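Local coordinates for general secretion pathway protein C (Vibrio cholerae, PDB 2I6V) that probably takes part in type II secretion, including export of cholera toxin across the outer membrane, and is represented here by its periplasmic PDZ domain, at residues 20-25 with 37-42; 42-47 with 71-76. One frame throughout, in Å; residues are numbered along the deposited sequence.

Interaction 1: residues 20-25 with 37-42; sequences GYRVSP and LQDGDM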
ATOM      1  N   GLY A  20      -0.693  -2.276 -10.424  1.00 11.10           N
ATOM      2  CA  GLY A  20      -0.180  -1.802  -9.135  1.00 10.05           C
ATOM      3  C   GLY A  20      -0.954  -0.557  -8.754  1.00  9.89           C
ATOM      4  O   GLY A  20      -1.908  -0.184  -9.448  1.00 10.53           O
ATOM      5  N   TYR A  21      -0.551   0.089  -7.659  1.00  9.28           N
ATOM      6  CA  TYR A  21      -1.224   1.305  -7.181  1.00  8.39           C
ATOM      7  C   TYR A  21      -0.246   2.450  -6.959  1.00 10.93           C
ATOM      8  O   TYR A  21       0.763   2.290  -6.266  1.00 10.77           O
ATOM      9  CB  TYR A  21      -2.027   1.034  -5.896  1.00  8.07           C
ATOM     10  CG  TYR A  21      -3.103   0.011  -6.126  1.00 10.42           C
ATOM     11  CD1 TYR A  21      -4.417   0.400  -6.357  1.00 11.05           C
ATOM     12  CD2 TYR A  21      -2.797  -1.339  -6.160  1.00  9.36           C
ATOM     13  CE1 TYR A  21      -5.402  -0.538  -6.606  1.00  8.50           C
ATOM     14  CE2 TYR A  21      -3.775  -2.293  -6.404  1.00  8.91           C
ATOM     15  CZ  TYR A  21      -5.075  -1.882  -6.626  1.00 10.25           C
ATOM     16  OH  TYR A  21      -6.039  -2.837  -6.873  1.00 10.75           O
ATOM     17  N   ARG A  22      -0.535   3.594  -7.566  1.00  9.12           N
ATOM     18  CA  ARG A  22       0.252   4.791  -7.318  1.00  8.61           C
ATOM     19  C   ARG A  22      -0.014   5.267  -5.904  1.00 10.41           C
ATOM     20  O   ARG A  22      -1.163   5.370  -5.472  1.00  9.63           O
ATOM     21  CB  ARG A  22      -0.140   5.913  -8.275  1.00  8.45           C
ATOM     22  CG  ARG A  22       0.841   7.074  -8.270  1.00  9.49           C
ATOM     23  CD  ARG A  22       0.233   8.289  -8.973  1.00  8.18           C
ATOM     24  NE  ARG A  22       1.167   9.417  -9.045  1.00 11.28           N
ATOM     25  CZ  ARG A  22       1.447  10.230  -8.026  1.00 13.29           C
ATOM     26  NH1 ARG A  22       0.879  10.031  -6.832  1.00 10.86           N
ATOM     27  NH2 ARG A  22       2.317  11.222  -8.194  1.00 11.23           N
ATOM     28  N   VAL A  23       1.064   5.582  -5.200  1.00  7.22           N
ATOM     29  CA  VAL A  23       0.988   6.101  -3.843  1.00  8.78           C
ATOM     30  C   VAL A  23       0.911   7.631  -3.815  1.00  9.96           C
ATOM     31  O   VAL A  23       1.705   8.311  -4.477  1.00 10.02           O
ATOM     32  CB  VAL A  23       2.255   5.680  -3.061  1.00  8.13           C
ATOM     33  CG1 VAL A  23       2.422   6.488  -1.791  1.00 11.98           C
ATOM     34  CG2 VAL A  23       2.252   4.177  -2.778  1.00  8.79           C
ATOM     35  N   SER A  24      -0.037   8.154  -3.032  1.00  9.54           N
ATOM     36  CA  SER A  24      -0.148   9.588  -2.747  1.00  9.85           C
ATOM     37  C   SER A  24      -0.180   9.765  -1.234  1.00  9.78           C
ATOM     38  O   SER A  24      -0.485   8.829  -0.505  1.00  8.58           O
ATOM     39  CB  SER A  24      -1.430  10.185  -3.351  1.00 10.61           C
ATOM     40  OG  SER A  24      -1.410  10.144  -4.778  1.00 12.66           O
ATOM     41  N   PRO A  25       0.134  10.968  -0.756  1.00 10.35           N
ATOM     42  CA  PRO A  25       0.098  11.196   0.691  1.00 10.81           C
ATOM     43  C   PRO A  25      -1.265  10.882   1.314  1.00 13.19           C
ATOM     44  O   PRO A  25      -2.309  11.164   0.718  1.00 12.80           O
ATOM     45  CB  PRO A  25       0.419  12.690   0.815  1.00  9.61           C
ATOM     46  CG  PRO A  25       1.246  12.981  -0.424  1.00 11.28           C
ATOM     47  CD  PRO A  25       0.559  12.164  -1.498  1.00 11.33           C
ATOM     48  N   LEU A  37       7.409   6.817   2.845  1.00 11.64           N
ATOM     49  CA  LEU A  37       6.793   6.817   1.519  1.00 11.12           C
ATOM     50  C   LEU A  37       7.079   8.121   0.791  1.00 11.33           C
ATOM     51  O   LEU A  37       7.387   9.146   1.411  1.00 12.04           O
ATOM     52  CB  LEU A  37       5.280   6.618   1.624  1.00 11.72           C
ATOM     53  CG  LEU A  37       4.804   5.199   1.924  1.00 11.69           C
ATOM     54  CD1 LEU A  37       3.296   5.196   2.127  1.00 12.13           C
ATOM     55  CD2 LEU A  37       5.197   4.278   0.775  1.00 12.15           C
ATOM     56  N   GLN A  38       6.976   8.078  -0.534  1.00 11.71           N
ATOM     57  CA  GLN A  38       7.132   9.260  -1.360  1.00 11.75           C
ATOM     58  C   GLN A  38       6.018   9.270  -2.389  1.00 11.20           C
ATOM     59  O   GLN A  38       5.630   8.213  -2.898  1.00 10.19           O
ATOM     60  CB  GLN A  38       8.503   9.269  -2.042  1.00 15.54           C
ATOM     61  CG  GLN A  38       9.641   9.368  -1.042  1.00 19.08           C
ATOM     62  CD  GLN A  38      11.002   9.498  -1.700  1.00 25.98           C
ATOM     63  OE1 GLN A  38      11.107   9.579  -2.924  1.00 25.73           O
ATOM     64  NE2 GLN A  38      12.054   9.509  -0.884  1.00 28.30           N
ATOM     65  N   ASP A  39       5.487  10.459  -2.657  1.00 10.38           N
ATOM     66  CA  ASP A  39       4.447  10.607  -3.666  1.00  9.19           C
ATOM     67  C   ASP A  39       4.946   9.989  -4.976  1.00 10.36           C
ATOM     68  O   ASP A  39       6.098  10.199  -5.374  1.00 11.73           O
ATOM     69  CB  ASP A  39       4.103  12.082  -3.895  1.00  9.77           C
ATOM     70  CG  ASP A  39       3.026  12.261  -4.942  1.00 11.42           C
ATOM     71  OD1 ASP A  39       1.907  11.778  -4.703  1.00 12.24           O
ATOM     72  OD2 ASP A  39       3.300  12.876  -6.005  1.00 13.73           O
ATOM     73  N   GLY A  40       4.084   9.218  -5.635  1.00  8.95           N
ATOM     74  CA  GLY A  40       4.457   8.572  -6.890  1.00 10.39           C
ATOM     75  C   GLY A  40       5.144   7.212  -6.766  1.00 11.38           C
ATOM     76  O   GLY A  40       5.462   6.583  -7.776  1.00 10.11           O
ATOM     77  N   ASP A  41       5.389   6.750  -5.542  1.00  9.31           N
ATOM     78  CA  ASP A  41       5.859   5.382  -5.349  1.00 11.38           C
ATOM     79  C   ASP A  41       4.825   4.439  -5.948  1.00 10.16           C
ATOM     80  O   ASP A  41       3.634   4.757  -5.975  1.00 10.34           O
ATOM     81  CB  ASP A  41       5.973   5.048  -3.869  1.00 10.40           C
ATOM     82  CG  ASP A  41       7.223   5.603  -3.223  1.00 14.04           C
ATOM     83  OD1 ASP A  41       8.130   6.059  -3.946  1.00 12.48           O
ATOM     84  OD2 ASP A  41       7.289   5.544  -1.973  1.00 10.70           O
ATOM     85  N   MET A  42       5.269   3.275  -6.407  1.00 10.04           N
ATOM     86  CA  MET A  42       4.329   2.266  -6.926  1.00 10.23           C
ATOM     87  C   MET A  42       4.153   1.117  -5.944  1.00  9.61           C
ATOM     88  O   MET A  42       5.082   0.355  -5.713  1.00 12.94           O
ATOM     89  CB  MET A  42       4.799   1.712  -8.274  1.00 10.99           C
ATOM     90  CG  MET A  42       4.489   2.620  -9.452  1.00 12.67           C
ATOM     91  SD  MET A  42       2.706   2.789  -9.704  1.00 11.94           S
ATOM     92  CE  MET A  42       2.269   1.070  -9.961  1.00 13.57           C
TER
HETATM   93  O   HOH W   1      -0.822  12.639  -5.578  1.00 30.93           O
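R22 and M42 form an antiparallel, non-hydrogen-bonded pair, CA to CA 4.8 Å, which joins strand 17-25 to the start of strand 42-46 in this PDZ domain. Two backbone bonds flank V23: its N donates to D41 O at 2.8 Å, and G40 N donates to V23 O, also at 2.8 Å. Both acceptors belong to short, nearly linear C=O...N geometries, so the type II turn Q38 to D41 is fastened directly to strand 17-25. G40, at the third position of that turn, has a positive phi (87°) that calls for glycine. Its CA lies 3.6 Å above the centre of the R22 guanidinium plane. R22 has CG anti to its N (chi1 -167°), continues extended to NE, and meets D39 in an end-on, two-bond salt bridge, NH1 to OD1 and NH2 to OD2, each at 2.9 Å. Both oxygens lie almost in the guanidinium plane, whereas the carboxylate is turned 52° against it and is met from above its own plane. A water joins D39 OD1 to S24 OG. The V23 side chain lies beside that of D41, pointing the same way, with its CG1 4.2 Å from L37 CD1 and F32 of helix 29-34 also against it. M42, bent at chi2 and chi3, brings CE to 3.8 Å from G20 C. One bond to each carboxylate oxygen holds D39 against R22, although R22 is partly exposed and D39 exposed, which would probably soften the electrostatic gain.

Interaction 2: residues 42-47 with 71-76; sequences MAVALN and SLTVER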
ATOM      1  N   MET A  42       5.269   3.275  -6.407  1.00 10.04           N
ATOM      2  CA  MET A  42       4.329   2.266  -6.926  1.00 10.23           C
ATOM      3  C   MET A  42       4.153   1.117  -5.944  1.00  9.61           C
ATOM      4  O   MET A  42       5.082   0.355  -5.713  1.00 12.94           O
ATOM      5  CB  MET A  42       4.799   1.712  -8.274  1.00 10.99           C
ATOM      6  CG  MET A  42       4.489   2.620  -9.452  1.00 12.67           C
ATOM      7  SD  MET A  42       2.706   2.789  -9.704  1.00 11.94           S
ATOM      8  CE  MET A  42       2.269   1.070  -9.961  1.00 13.57           C
ATOM      9  N   ALA A  43       2.957   0.980  -5.381  1.00  9.27           N
ATOM     10  CA  ALA A  43       2.702  -0.078  -4.410  1.00  8.64           C
ATOM     11  C   ALA A  43       2.350  -1.355  -5.153  1.00 10.38           C
ATOM     12  O   ALA A  43       1.487  -1.357  -6.038  1.00  9.83           O
ATOM     13  CB  ALA A  43       1.573   0.314  -3.493  1.00 10.33           C
ATOM     14  N   VAL A  44       3.023  -2.442  -4.796  1.00  9.96           N
ATOM     15  CA  VAL A  44       2.832  -3.691  -5.531  1.00 13.60           C
ATOM     16  C   VAL A  44       2.409  -4.866  -4.655  1.00 14.62           C
ATOM     17  O   VAL A  44       1.814  -5.833  -5.144  1.00 15.04           O
ATOM     18  CB  VAL A  44       4.082  -4.051  -6.352  1.00 13.61           C
ATOM     19  CG1 VAL A  44       4.380  -2.950  -7.368  1.00 15.94           C
ATOM     20  CG2 VAL A  44       5.283  -4.252  -5.438  1.00 16.90           C
ATOM     21  N   ALA A  45       2.704  -4.795  -3.362  1.00 10.55           N
ATOM     22  CA  ALA A  45       2.277  -5.864  -2.461  1.00 11.87           C
ATOM     23  C   ALA A  45       1.916  -5.327  -1.091  1.00 12.96           C
ATOM     24  O   ALA A  45       2.385  -4.260  -0.683  1.00 13.43           O
ATOM     25  CB  ALA A  45       3.365  -6.924  -2.345  1.00 12.23           C
ATOM     26  N   LEU A  46       1.097  -6.089  -0.376  1.00 12.22           N
ATOM     27  CA  LEU A  46       0.707  -5.766   0.987  1.00 13.17           C
ATOM     28  C   LEU A  46       0.877  -7.039   1.807  1.00 15.16           C
ATOM     29  O   LEU A  46       0.292  -8.069   1.476  1.00 13.27           O
ATOM     30  CB  LEU A  46      -0.753  -5.299   0.997  1.00 15.43           C
ATOM     31  CG  LEU A  46      -1.340  -4.698   2.268  1.00 14.96           C
ATOM     32  CD1 LEU A  46      -0.400  -3.650   2.862  1.00 20.48           C
ATOM     33  CD2 LEU A  46      -2.709  -4.080   1.945  1.00 17.50           C
ATOM     34  N   ASN A  47       1.702  -6.983   2.855  1.00 13.76           N
ATOM     35  CA  ASN A  47       2.068  -8.197   3.594  1.00 16.30           C
ATOM     36  C   ASN A  47       2.577  -9.333   2.696  1.00 15.65           C
ATOM     37  O   ASN A  47       2.354 -10.517   2.983  1.00 15.92           O
ATOM     38  CB  ASN A  47       0.892  -8.692   4.439  1.00 17.79           C
ATOM     39  CG  ASN A  47       0.536  -7.739   5.556  1.00 23.41           C
ATOM     40  OD1 ASN A  47       1.189  -6.712   5.747  1.00 24.47           O
ATOM     41  ND2 ASN A  47      -0.505  -8.077   6.308  1.00 23.90           N
ATOM     42  N   SER A  71       3.004  -4.514   6.092  1.00 16.22           N
ATOM     43  CA  SER A  71       4.097  -4.068   5.231  1.00 15.78           C
ATOM     44  C   SER A  71       3.566  -3.778   3.844  1.00 17.93           C
ATOM     45  O   SER A  71       2.773  -4.546   3.296  1.00 20.99           O
ATOM     46  CB  SER A  71       5.191  -5.122   5.134  1.00 18.34           C
ATOM     47  OG  SER A  71       4.775  -6.159   4.268  1.00 25.95           O
ATOM     48  N   LEU A  72       4.012  -2.670   3.275  1.00 13.69           N
ATOM     49  CA  LEU A  72       3.648  -2.305   1.918  1.00 12.94           C
ATOM     50  C   LEU A  72       4.930  -2.340   1.099  1.00 12.81           C
ATOM     51  O   LEU A  72       5.895  -1.655   1.429  1.00 12.34           O
ATOM     52  CB  LEU A  72       3.063  -0.897   1.920  1.00 13.69           C
ATOM     53  CG  LEU A  72       2.482  -0.302   0.644  1.00 15.09           C
ATOM     54  CD1 LEU A  72       1.236  -1.059   0.185  1.00 15.14           C
ATOM     55  CD2 LEU A  72       2.143   1.157   0.909  1.00 16.14           C
ATOM     56  N   THR A  73       4.951  -3.153   0.045  1.00 10.58           N
ATOM     57  CA  THR A  73       6.117  -3.214  -0.818  1.00 10.72           C
ATOM     58  C   THR A  73       5.923  -2.174  -1.906  1.00 11.63           C
ATOM     59  O   THR A  73       4.909  -2.192  -2.605  1.00 12.15           O
ATOM     60  CB  THR A  73       6.278  -4.603  -1.472  1.00 10.49           C
ATOM     61  OG1 THR A  73       6.399  -5.606  -0.452  1.00 11.89           O
ATOM     62  CG2 THR A  73       7.529  -4.633  -2.358  1.00 13.63           C
ATOM     63  N   VAL A  74       6.884  -1.270  -2.051  1.00 10.49           N
ATOM     64  CA  VAL A  74       6.781  -0.259  -3.114  1.00 10.44           C
ATOM     65  C   VAL A  74       7.969  -0.313  -4.063  1.00 11.82           C
ATOM     66  O   VAL A  74       9.044  -0.786  -3.693  1.00 11.77           O
ATOM     67  CB  VAL A  74       6.654   1.170  -2.556  1.00  9.49           C
ATOM     68  CG1 VAL A  74       5.441   1.276  -1.623  1.00 12.31           C
ATOM     69  CG2 VAL A  74       7.943   1.589  -1.840  1.00 11.52           C
ATOM     70  N   GLU A  75       7.762   0.182  -5.278  1.00 10.31           N
ATOM     71  CA  GLU A  75       8.825   0.294  -6.267  1.00 10.86           C
ATOM     72  C   GLU A  75       9.122   1.774  -6.482  1.00 11.91           C
ATOM     73  O   GLU A  75       8.206   2.574  -6.697  1.00 12.50           O
ATOM     74  CB  GLU A  75       8.386  -0.351  -7.576  1.00 13.25           C
ATOM     75  CG  GLU A  75       9.512  -0.690  -8.529  1.00 19.09           C
ATOM     76  CD  GLU A  75       9.081  -1.733  -9.543  1.00 22.42           C
ATOM     77  OE1 GLU A  75       8.226  -1.408 -10.392  1.00 23.72           O
ATOM     78  OE2 GLU A  75       9.571  -2.885  -9.475  1.00 26.41           O
ATOM     79  N   ARG A  76      10.405   2.128  -6.413  1.00 10.00           N
ATOM     80  CA  ARG A  76      10.853   3.500  -6.534  1.00 10.26           C
ATOM     81  C   ARG A  76      12.192   3.469  -7.263  1.00 13.09           C
ATOM     82  O   ARG A  76      13.114   2.781  -6.835  1.00 13.94           O
ATOM     83  CB  ARG A  76      11.003   4.136  -5.140  1.00 11.13           C
ATOM     84  CG  ARG A  76      11.425   5.594  -5.162  1.00 11.97           C
ATOM     85  CD  ARG A  76      11.837   6.054  -3.764  1.00 13.71           C
ATOM     86  NE  ARG A  76      10.735   5.876  -2.831  1.00 13.13           N
ATOM     87  CZ  ARG A  76      10.867   5.822  -1.510  1.00 15.08           C
ATOM     88  NH1 ARG A  76      12.070   5.932  -0.959  1.00 15.57           N
ATOM     89  NH2 ARG A  76       9.794   5.646  -0.743  1.00 12.94           N
TER
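With CG anti to the carbonyl carbon (chi1 -67°) and OD1 eclipsing CA (chi2 -2°), N47 turns its amide oxygen toward S71, while L46 and L72, each with CG anti to its own backbone N, bring their CD1 methyls to 4.1 Å from one another. Strands 42-46 and 69-76 run antiparallel in the sheet of the PDZ domain; the axes of strand 42-46 and of segment 71-76 approach to 4.5 Å at 140°, and a classic beta bulge interrupts the ladder where V44 and A45 both face T73. The evidence is a shared acceptor: T73 O takes V44 N at 2.9 Å in a nearly straight bond and A45 N in a weak one at 3.5 Å. On one side of the bulge M42 and E75 exchange two backbone bonds; on the other, T73 N reaches A45 O from above the carbonyl plane. Side chains of A43, L46, L72 and V74 lie on one face of the sheet, those of M42, A45, T73 and E75 on the other. A43 CB rests 3.9 Å from L72 CD1, on the buried face that continues through L46 to L60 and F61 of helix 54-62. The V44 and T73 side chains cross, CG2 to CG2 3.8 Å. A45 CB lies 3.8 Å from T73 CB on the face away from A43, where T73 OG1 is bonded to D82 of strand 79-86. At the far end the loop residue N47 closes a two-bond pairing with S71: N47 N donates to S71 O, and S71 N meets N47 OD1 at 2.9 Å, nearly collinear with the CG-OD1 bond.

The two contacts follow one another along the chain and overlap at M42, the residue where the turn of interaction 1 becomes the strand of interaction 2; their centres are about 9 Å apart. Strand 42-46 is thus flanked by 17-25 and by 69-76 in the same antiparallel sheet, and a probable hydrogen bond between Y21 O and A43 N, 2.7 Å, ties the first neighbour to the residues of the second contact. Across the loop, a salt bridge from D41 OD2 to R76 NH2 and packing of L37 on V74 tie 37-42 to 69-76 as well. Together they connect three strands of the PDZ domain with the loop that follows helix 29-34.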